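Local atomic coordinates of FI20010p1 (Drosophila melanogaster, PDB entry 7CFB), a protein that probably acts in piRNA-guided gene silencing, where its first extended Tudor domain is thought to take part in assembling the piRNA amplification complex with Aub. Residues F44-A55 / V173-N184; D124-E132 / R151-C159. One frame throughout, in Å; residues are numbered along the deposited sequence.

Contact 1: residues F44-A55 / V173-N184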
# COMPACT_ATOMS: atom_id res chain seq x y z
N PHE A 44 0.38 -15.58 -6.62
CA PHE A 44 0.57 -16.46 -5.44
C PHE A 44 -0.16 -17.79 -5.64
O PHE A 44 -1.18 -18.01 -5.06
CB PHE A 44 0.12 -15.70 -4.20
CG PHE A 44 0.87 -14.42 -3.97
CD1 PHE A 44 0.46 -13.25 -4.56
CD2 PHE A 44 2.00 -14.40 -3.19
CE1 PHE A 44 1.14 -12.08 -4.33
CE2 PHE A 44 2.68 -13.22 -2.97
CZ PHE A 44 2.25 -12.06 -3.55
N PRO A 45 0.39 -18.68 -6.47
CA PRO A 45 -0.20 -19.94 -6.71
C PRO A 45 -0.18 -20.83 -5.47
O PRO A 45 0.80 -20.98 -4.86
CB PRO A 45 0.65 -20.61 -7.78
CG PRO A 45 1.65 -19.60 -8.21
CD PRO A 45 1.60 -18.47 -7.21
N GLU A 46 -1.29 -21.51 -5.26
CA GLU A 46 -1.47 -22.48 -4.15
C GLU A 46 -0.50 -23.65 -4.33
O GLU A 46 -0.22 -24.01 -5.45
CB GLU A 46 -2.87 -23.08 -4.23
CG GLU A 46 -3.95 -22.33 -3.49
CD GLU A 46 -5.35 -22.90 -3.57
OE1 GLU A 46 -6.22 -22.34 -2.94
OE2 GLU A 46 -5.54 -23.87 -4.29
N ASN A 47 -0.09 -24.24 -3.22
CA ASN A 47 0.80 -25.43 -3.13
C ASN A 47 2.17 -25.13 -3.71
O ASN A 47 2.72 -25.99 -4.31
CB ASN A 47 0.13 -26.66 -3.72
CG ASN A 47 -1.16 -26.96 -3.02
OD1 ASN A 47 -1.20 -27.11 -1.82
ND2 ASN A 47 -2.24 -27.00 -3.77
N THR A 48 2.66 -23.94 -3.47
CA THR A 48 3.95 -23.50 -4.03
C THR A 48 4.66 -22.60 -3.02
O THR A 48 4.02 -22.13 -2.12
CB THR A 48 3.55 -22.81 -5.34
OG1 THR A 48 3.83 -23.60 -6.49
CG2 THR A 48 3.94 -21.37 -5.45
N ILE A 49 5.97 -22.44 -3.16
CA ILE A 49 6.70 -21.48 -2.30
C ILE A 49 7.00 -20.28 -3.19
O ILE A 49 7.53 -20.50 -4.24
CB ILE A 49 7.98 -22.08 -1.72
CG1 ILE A 49 7.70 -23.37 -0.95
CG2 ILE A 49 8.70 -21.08 -0.87
CD1 ILE A 49 8.93 -24.04 -0.50
N VAL A 50 6.67 -19.07 -2.75
CA VAL A 50 6.90 -17.86 -3.58
C VAL A 50 7.70 -16.83 -2.79
O VAL A 50 7.60 -16.80 -1.57
CB VAL A 50 5.59 -17.28 -4.13
CG1 VAL A 50 4.48 -18.30 -4.20
CG2 VAL A 50 5.13 -16.08 -3.35
N THR A 51 8.46 -16.02 -3.51
CA THR A 51 9.24 -14.91 -2.95
C THR A 51 8.39 -13.64 -3.06
O THR A 51 7.87 -13.35 -4.14
CB THR A 51 10.56 -14.76 -3.69
OG1 THR A 51 11.18 -16.04 -3.72
CG2 THR A 51 11.49 -13.76 -3.04
N ALA A 52 8.20 -12.96 -1.94
CA ALA A 52 7.43 -11.71 -1.90
C ALA A 52 7.94 -10.84 -0.77
O ALA A 52 8.52 -11.34 0.14
CB ALA A 52 5.98 -12.00 -1.72
N VAL A 53 7.76 -9.55 -0.92
CA VAL A 53 8.09 -8.55 0.12
C VAL A 53 7.01 -8.62 1.19
O VAL A 53 5.88 -8.69 0.83
CB VAL A 53 8.13 -7.14 -0.48
CG1 VAL A 53 8.27 -6.09 0.59
CG2 VAL A 53 9.21 -7.02 -1.52
N LEU A 54 7.39 -8.61 2.46
CA LEU A 54 6.40 -8.54 3.54
C LEU A 54 6.06 -7.06 3.61
O LEU A 54 6.83 -6.30 4.14
CB LEU A 54 7.04 -9.05 4.83
CG LEU A 54 6.18 -8.94 6.08
CD1 LEU A 54 4.84 -9.57 5.86
CD2 LEU A 54 6.85 -9.55 7.28
N ALA A 55 4.95 -6.68 3.00
CA ALA A 55 4.55 -5.26 2.88
C ALA A 55 4.27 -4.63 4.24
O ALA A 55 4.79 -3.60 4.49
CB ALA A 55 3.36 -5.17 1.98
N VAL A 173 9.39 -6.60 8.04
CA VAL A 173 8.62 -5.77 7.07
C VAL A 173 9.61 -5.05 6.14
O VAL A 173 10.67 -4.66 6.60
CB VAL A 173 7.65 -4.80 7.78
CG1 VAL A 173 7.05 -3.75 6.88
CG2 VAL A 173 6.52 -5.54 8.45
N ASN A 174 9.26 -4.94 4.87
CA ASN A 174 10.09 -4.32 3.80
C ASN A 174 11.31 -5.18 3.52
O ASN A 174 12.30 -4.64 3.18
CB ASN A 174 10.37 -2.83 4.01
CG ASN A 174 9.14 -1.97 3.90
OD1 ASN A 174 8.41 -2.06 2.93
ND2 ASN A 174 8.91 -1.14 4.90
N THR A 175 11.21 -6.49 3.72
CA THR A 175 12.27 -7.43 3.32
C THR A 175 11.64 -8.53 2.47
O THR A 175 10.43 -8.72 2.56
CB THR A 175 13.03 -8.03 4.50
OG1 THR A 175 12.16 -8.91 5.20
CG2 THR A 175 13.59 -7.00 5.44
N TYR A 176 12.43 -9.19 1.64
CA TYR A 176 11.93 -10.33 0.84
C TYR A 176 11.87 -11.57 1.72
O TYR A 176 12.81 -11.84 2.43
CB TYR A 176 12.78 -10.57 -0.40
CG TYR A 176 12.59 -9.58 -1.50
CD1 TYR A 176 11.63 -9.77 -2.47
CD2 TYR A 176 13.37 -8.45 -1.58
CE1 TYR A 176 11.44 -8.85 -3.48
CE2 TYR A 176 13.20 -7.53 -2.59
CZ TYR A 176 12.24 -7.73 -3.54
OH TYR A 176 12.07 -6.82 -4.52
N ILE A 177 10.77 -12.29 1.65
CA ILE A 177 10.58 -13.56 2.39
C ILE A 177 10.09 -14.64 1.43
O ILE A 177 9.76 -14.32 0.31
CB ILE A 177 9.60 -13.41 3.57
CG1 ILE A 177 8.18 -13.07 3.13
CG2 ILE A 177 10.12 -12.44 4.59
CD1 ILE A 177 7.17 -13.24 4.22
N LYS A 178 10.11 -15.88 1.88
CA LYS A 178 9.54 -16.99 1.09
C LYS A 178 8.35 -17.53 1.88
O LYS A 178 8.50 -17.73 3.05
CB LYS A 178 10.57 -18.06 0.76
CG LYS A 178 11.85 -17.57 0.11
CD LYS A 178 12.75 -18.67 -0.38
CE LYS A 178 14.04 -18.16 -0.98
NZ LYS A 178 13.83 -17.15 -2.05
N ILE A 179 7.21 -17.69 1.23
CA ILE A 179 5.98 -18.18 1.91
C ILE A 179 5.45 -19.42 1.19
O ILE A 179 5.48 -19.43 -0.01
CB ILE A 179 4.90 -17.08 1.95
CG1 ILE A 179 4.64 -16.50 0.57
CG2 ILE A 179 5.22 -16.00 2.97
CD1 ILE A 179 3.31 -15.87 0.43
N ARG A 180 5.05 -20.42 1.96
CA ARG A 180 4.36 -21.59 1.38
C ARG A 180 2.89 -21.19 1.32
O ARG A 180 2.32 -20.98 2.35
CB ARG A 180 4.44 -22.87 2.21
CG ARG A 180 5.71 -23.07 2.99
CD ARG A 180 5.73 -24.43 3.62
NE ARG A 180 7.09 -24.81 3.92
CZ ARG A 180 7.78 -25.67 3.21
NH1 ARG A 180 7.21 -26.27 2.19
NH2 ARG A 180 9.01 -25.96 3.54
N VAL A 181 2.32 -21.14 0.13
CA VAL A 181 0.92 -20.72 -0.02
C VAL A 181 -0.00 -21.91 0.24
O VAL A 181 0.01 -22.81 -0.54
CB VAL A 181 0.74 -20.13 -1.43
CG1 VAL A 181 -0.61 -19.52 -1.65
CG2 VAL A 181 1.85 -19.17 -1.75
N HIS A 182 -0.64 -21.96 1.39
CA HIS A 182 -1.63 -23.02 1.69
C HIS A 182 -2.91 -22.79 0.91
O HIS A 182 -3.43 -23.72 0.38
CB HIS A 182 -1.95 -23.07 3.18
CG HIS A 182 -0.88 -23.63 4.05
ND1 HIS A 182 0.40 -23.19 4.00
CD2 HIS A 182 -0.93 -24.55 5.03
CE1 HIS A 182 1.12 -23.84 4.87
NE2 HIS A 182 0.33 -24.66 5.51
N GLU A 183 -3.45 -21.58 0.94
CA GLU A 183 -4.70 -21.34 0.21
C GLU A 183 -4.65 -19.99 -0.48
O GLU A 183 -4.12 -19.06 0.06
CB GLU A 183 -5.91 -21.28 1.13
CG GLU A 183 -6.08 -22.49 2.00
CD GLU A 183 -7.12 -22.35 3.08
OE1 GLU A 183 -8.16 -21.72 2.83
OE2 GLU A 183 -6.89 -22.86 4.15
N ASN A 184 -5.25 -19.95 -1.65
CA ASN A 184 -5.43 -18.71 -2.41
C ASN A 184 -6.88 -18.71 -2.82
O ASN A 184 -7.21 -19.31 -3.81
CB ASN A 184 -4.43 -18.57 -3.56
CG ASN A 184 -4.58 -17.28 -4.31
OD1 ASN A 184 -5.62 -16.66 -4.27
ND2 ASN A 184 -3.54 -16.86 -4.99
O HOH W 1 5.70 -2.04 2.46

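Contact 2: residues D124-E132 / R151-C159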
# COMPACT_ATOMS: atom_id res chain seq x y z
N ASP A 124 -10.69 8.55 5.74
CA ASP A 124 -10.02 7.26 5.87
C ASP A 124 -9.46 6.89 4.50
O ASP A 124 -10.19 6.93 3.50
CB ASP A 124 -10.98 6.19 6.37
CG ASP A 124 -10.26 4.94 6.85
OD1 ASP A 124 -9.11 5.06 7.32
OD2 ASP A 124 -10.86 3.85 6.77
N ALA A 125 -8.19 6.55 4.47
CA ALA A 125 -7.51 6.28 3.20
C ALA A 125 -6.75 4.96 3.26
O ALA A 125 -6.36 4.56 4.32
CB ALA A 125 -6.58 7.41 2.89
N TYR A 126 -6.55 4.35 2.11
CA TYR A 126 -5.82 3.07 2.02
C TYR A 126 -4.61 3.19 1.09
O TYR A 126 -4.74 3.60 -0.01
CB TYR A 126 -6.80 1.99 1.56
CG TYR A 126 -6.22 0.61 1.43
CD1 TYR A 126 -5.54 0.03 2.48
CD2 TYR A 126 -6.36 -0.12 0.28
CE1 TYR A 126 -5.02 -1.24 2.40
CE2 TYR A 126 -5.83 -1.39 0.17
CZ TYR A 126 -5.16 -1.95 1.23
OH TYR A 126 -4.63 -3.19 1.17
N LEU A 127 -3.47 2.77 1.58
CA LEU A 127 -2.24 2.74 0.78
C LEU A 127 -2.23 1.37 0.11
O LEU A 127 -1.78 0.43 0.71
CB LEU A 127 -1.05 2.99 1.70
CG LEU A 127 -1.09 4.28 2.51
CD1 LEU A 127 0.25 4.61 3.07
CD2 LEU A 127 -1.57 5.42 1.66
N ILE A 128 -2.68 1.34 -1.13
CA ILE A 128 -2.94 0.08 -1.89
C ILE A 128 -1.68 -0.76 -2.05
O ILE A 128 -1.81 -1.95 -2.11
CB ILE A 128 -3.70 0.35 -3.20
CG1 ILE A 128 -2.83 1.01 -4.27
CG2 ILE A 128 -4.98 1.11 -2.95
CD1 ILE A 128 -3.50 1.17 -5.59
N ASP A 129 -0.52 -0.15 -2.21
CA ASP A 129 0.73 -0.91 -2.41
C ASP A 129 1.35 -1.37 -1.09
O ASP A 129 2.14 -2.28 -1.16
CB ASP A 129 1.67 -0.17 -3.35
CG ASP A 129 1.04 0.10 -4.70
OD1 ASP A 129 0.30 -0.73 -5.14
OD2 ASP A 129 1.25 1.14 -5.22
N PHE A 130 1.02 -0.73 0.03
CA PHE A 130 1.60 -1.09 1.36
C PHE A 130 0.64 -1.86 2.26
O PHE A 130 1.09 -2.41 3.21
CB PHE A 130 2.04 0.16 2.12
CG PHE A 130 3.06 1.03 1.45
CD1 PHE A 130 3.75 0.61 0.33
CD2 PHE A 130 3.32 2.30 1.93
CE1 PHE A 130 4.67 1.43 -0.29
CE2 PHE A 130 4.26 3.11 1.32
CZ PHE A 130 4.93 2.67 0.21
N GLY A 131 -0.63 -1.94 1.91
CA GLY A 131 -1.61 -2.61 2.76
C GLY A 131 -1.85 -1.88 4.07
O GLY A 131 -2.16 -2.54 5.01
N GLU A 132 -1.77 -0.55 4.07
CA GLU A 132 -1.95 0.21 5.33
C GLU A 132 -3.13 1.17 5.25
O GLU A 132 -3.30 1.82 4.20
CB GLU A 132 -0.73 1.08 5.59
CG GLU A 132 0.51 0.30 5.97
CD GLU A 132 1.67 1.25 6.18
OE1 GLU A 132 1.50 2.46 5.95
OE2 GLU A 132 2.75 0.77 6.58
N ARG A 151 -4.06 2.22 -13.34
CA ARG A 151 -4.73 0.93 -13.65
C ARG A 151 -3.94 -0.29 -13.20
O ARG A 151 -4.47 -1.35 -13.32
CB ARG A 151 -5.08 0.87 -15.13
CG ARG A 151 -6.28 1.72 -15.52
CD ARG A 151 -6.44 1.79 -17.02
NE ARG A 151 -7.50 2.66 -17.45
CZ ARG A 151 -8.76 2.32 -17.51
NH1 ARG A 151 -9.13 1.11 -17.16
NH2 ARG A 151 -9.65 3.19 -17.91
N LEU A 152 -2.72 -0.13 -12.72
CA LEU A 152 -1.92 -1.30 -12.29
C LEU A 152 -2.49 -1.95 -11.03
O LEU A 152 -3.00 -1.25 -10.20
CB LEU A 152 -0.47 -0.87 -12.11
CG LEU A 152 0.29 -0.65 -13.41
CD1 LEU A 152 1.62 0.01 -13.14
CD2 LEU A 152 0.49 -1.95 -14.15
N PRO A 153 -2.38 -3.27 -10.85
CA PRO A 153 -2.91 -3.94 -9.66
C PRO A 153 -2.26 -3.51 -8.34
O PRO A 153 -1.12 -3.23 -8.30
CB PRO A 153 -2.59 -5.41 -9.90
CG PRO A 153 -2.39 -5.51 -11.38
CD PRO A 153 -1.77 -4.20 -11.77
N ALA A 154 -3.06 -3.49 -7.29
CA ALA A 154 -2.55 -3.14 -5.96
C ALA A 154 -1.53 -4.20 -5.59
O ALA A 154 -1.83 -5.34 -5.72
CB ALA A 154 -3.69 -3.12 -4.97
N GLN A 155 -0.37 -3.77 -5.17
CA GLN A 155 0.72 -4.69 -4.79
C GLN A 155 0.39 -5.48 -3.52
O GLN A 155 0.77 -6.61 -3.44
CB GLN A 155 2.03 -3.92 -4.68
CG GLN A 155 2.47 -3.36 -6.02
CD GLN A 155 2.71 -4.47 -7.00
OE1 GLN A 155 3.59 -5.28 -6.82
NE2 GLN A 155 1.92 -4.53 -8.04
N ALA A 156 -0.27 -4.85 -2.56
CA ALA A 156 -0.46 -5.49 -1.25
C ALA A 156 -1.60 -6.51 -1.23
O ALA A 156 -2.73 -6.13 -1.35
CB ALA A 156 -0.60 -4.45 -0.18
N ILE A 157 -1.25 -7.76 -1.00
CA ILE A 157 -2.23 -8.87 -0.93
C ILE A 157 -2.41 -9.31 0.52
O ILE A 157 -1.44 -9.63 1.15
CB ILE A 157 -1.82 -10.05 -1.83
CG1 ILE A 157 -1.51 -9.62 -3.26
CG2 ILE A 157 -2.89 -11.11 -1.78
CD1 ILE A 157 -2.66 -8.98 -3.94
N ARG A 158 -3.64 -9.32 1.00
CA ARG A 158 -3.96 -9.71 2.39
C ARG A 158 -3.57 -11.17 2.57
O ARG A 158 -3.82 -11.96 1.70
CB ARG A 158 -5.43 -9.44 2.68
CG ARG A 158 -5.82 -9.51 4.14
CD ARG A 158 -7.17 -8.89 4.44
NE ARG A 158 -7.58 -9.39 5.74
CZ ARG A 158 -7.57 -8.70 6.87
NH1 ARG A 158 -7.94 -9.29 7.98
NH2 ARG A 158 -7.20 -7.44 6.89
N CYS A 159 -2.93 -11.45 3.69
CA CYS A 159 -2.39 -12.78 3.95
C CYS A 159 -2.50 -13.15 5.43
O CYS A 159 -1.99 -12.43 6.26
CB CYS A 159 -0.92 -12.74 3.57
SG CYS A 159 -0.10 -14.34 3.58
O HOH W 2 -3.97 -3.71 -1.36

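Contact 1: residues F44-A55 / V173-N184
V53 lays its CG2 methyl over one face of the Y176 ring, 3.7 Å from the ring centroid and 21° off the normal, a CH-pi contact. Chi1 of V53 (172°) keeps CG2 opposite its carbonyl carbon and turned to that ring, and T51 CG2 approaches the same ring obliquely. Replacing Y176 by serine would probably leave this methyl without its aromatic cover and thin the packing on this sheet face. The F44 ring has A52 CB at its edge, in plane, while I179 CD1 meets F44 CD2 obliquely at 4.1 Å. On the R180 guanidinium, I49 CD1 lies over one face. N184 grips the 44-46 loop twice: ND2 donates to F44 O at 2.6 Å, above the carbonyl plane, with M41 O as a second acceptor, and the backbone N gives E46 OE1 a nearly straight bond of 2.9 Å on its anti lone pair. The backbones between pair antiparallel, with V50-I179 and A52-I177 as hydrogen-bonded pairs. This first-to-fourth strand pairing closes the five-stranded sheet, consistent with the OB-fold, SN-like part of an extended Tudor domain. Strand 49-57 continues the sheet through strand 64-67, where V66 touches F44 and A52; strand 176-184 pairs on its other side with strand 189-194, interrupted by a classic beta bulge where H182 and E183 both face V190, and helix 215-228 packs against V53 and Y176.

Contact 2: residues D124-E132 / R151-C159
A156, D129 and I128 carry this small, buried contact. The methyl of A156 is pressed against the turn of 128-131, its CB 3.3 Å from G131 N and 3.6 Å from D129 O. D129 reaches across with one carboxylate oxygen: OD1 accepts the backbone N of Q155 at 3.1 Å through its anti lone pair, the N-H pointing almost straight at it (173°). Chi1 of D129 (-58°) sets the carboxylate opposite its own carbonyl carbon, and the Q155 chain crosses it with CG 3.5 Å from OD1. The other oxygen, OD2, forms a salt bridge with R111, which probably favours the charged carboxylate and fixes its rotation. I128 adds an apolar touch, CB to A154 CB at 3.9 Å, and its carbonyl oxygen takes a weak bond from A156 N. A water accepts from Y126 OH and donates to I128 O and A156 O, bridging these buried polar atoms. G131, at positive phi, forms with E132 a G1 beta bulge opposite L127. The contact holds this hairpin turn between strands 123-127 and 132-136 against the 151-156 connection leading into strand 157-161, consistent with the SH3-like Tudor family.

Contact 2 is nested within the chain loop that contact 1 closes: 44-55 comes first, then 124-132 and 151-159, and finally 173-184. Their centres lie about 16 Å apart, contact 2 near the middle of the chain and contact 1 toward one end. Both reach the mixed sheet in which strands 49-57, 64-67 and 157-161 are neighbours, and they touch directly where F44 CE1 packs on I157 CG1 at 3.8 Å and A55 CB on F130 O. Contact 2 joins the six-stranded antiparallel sheet, which holds strand 123-127, to the five-stranded sheet closed by contact 1, which holds strand 157-161, consistent with an extended Tudor module built of a Tudor core and an SN-like (OB-fold) domain.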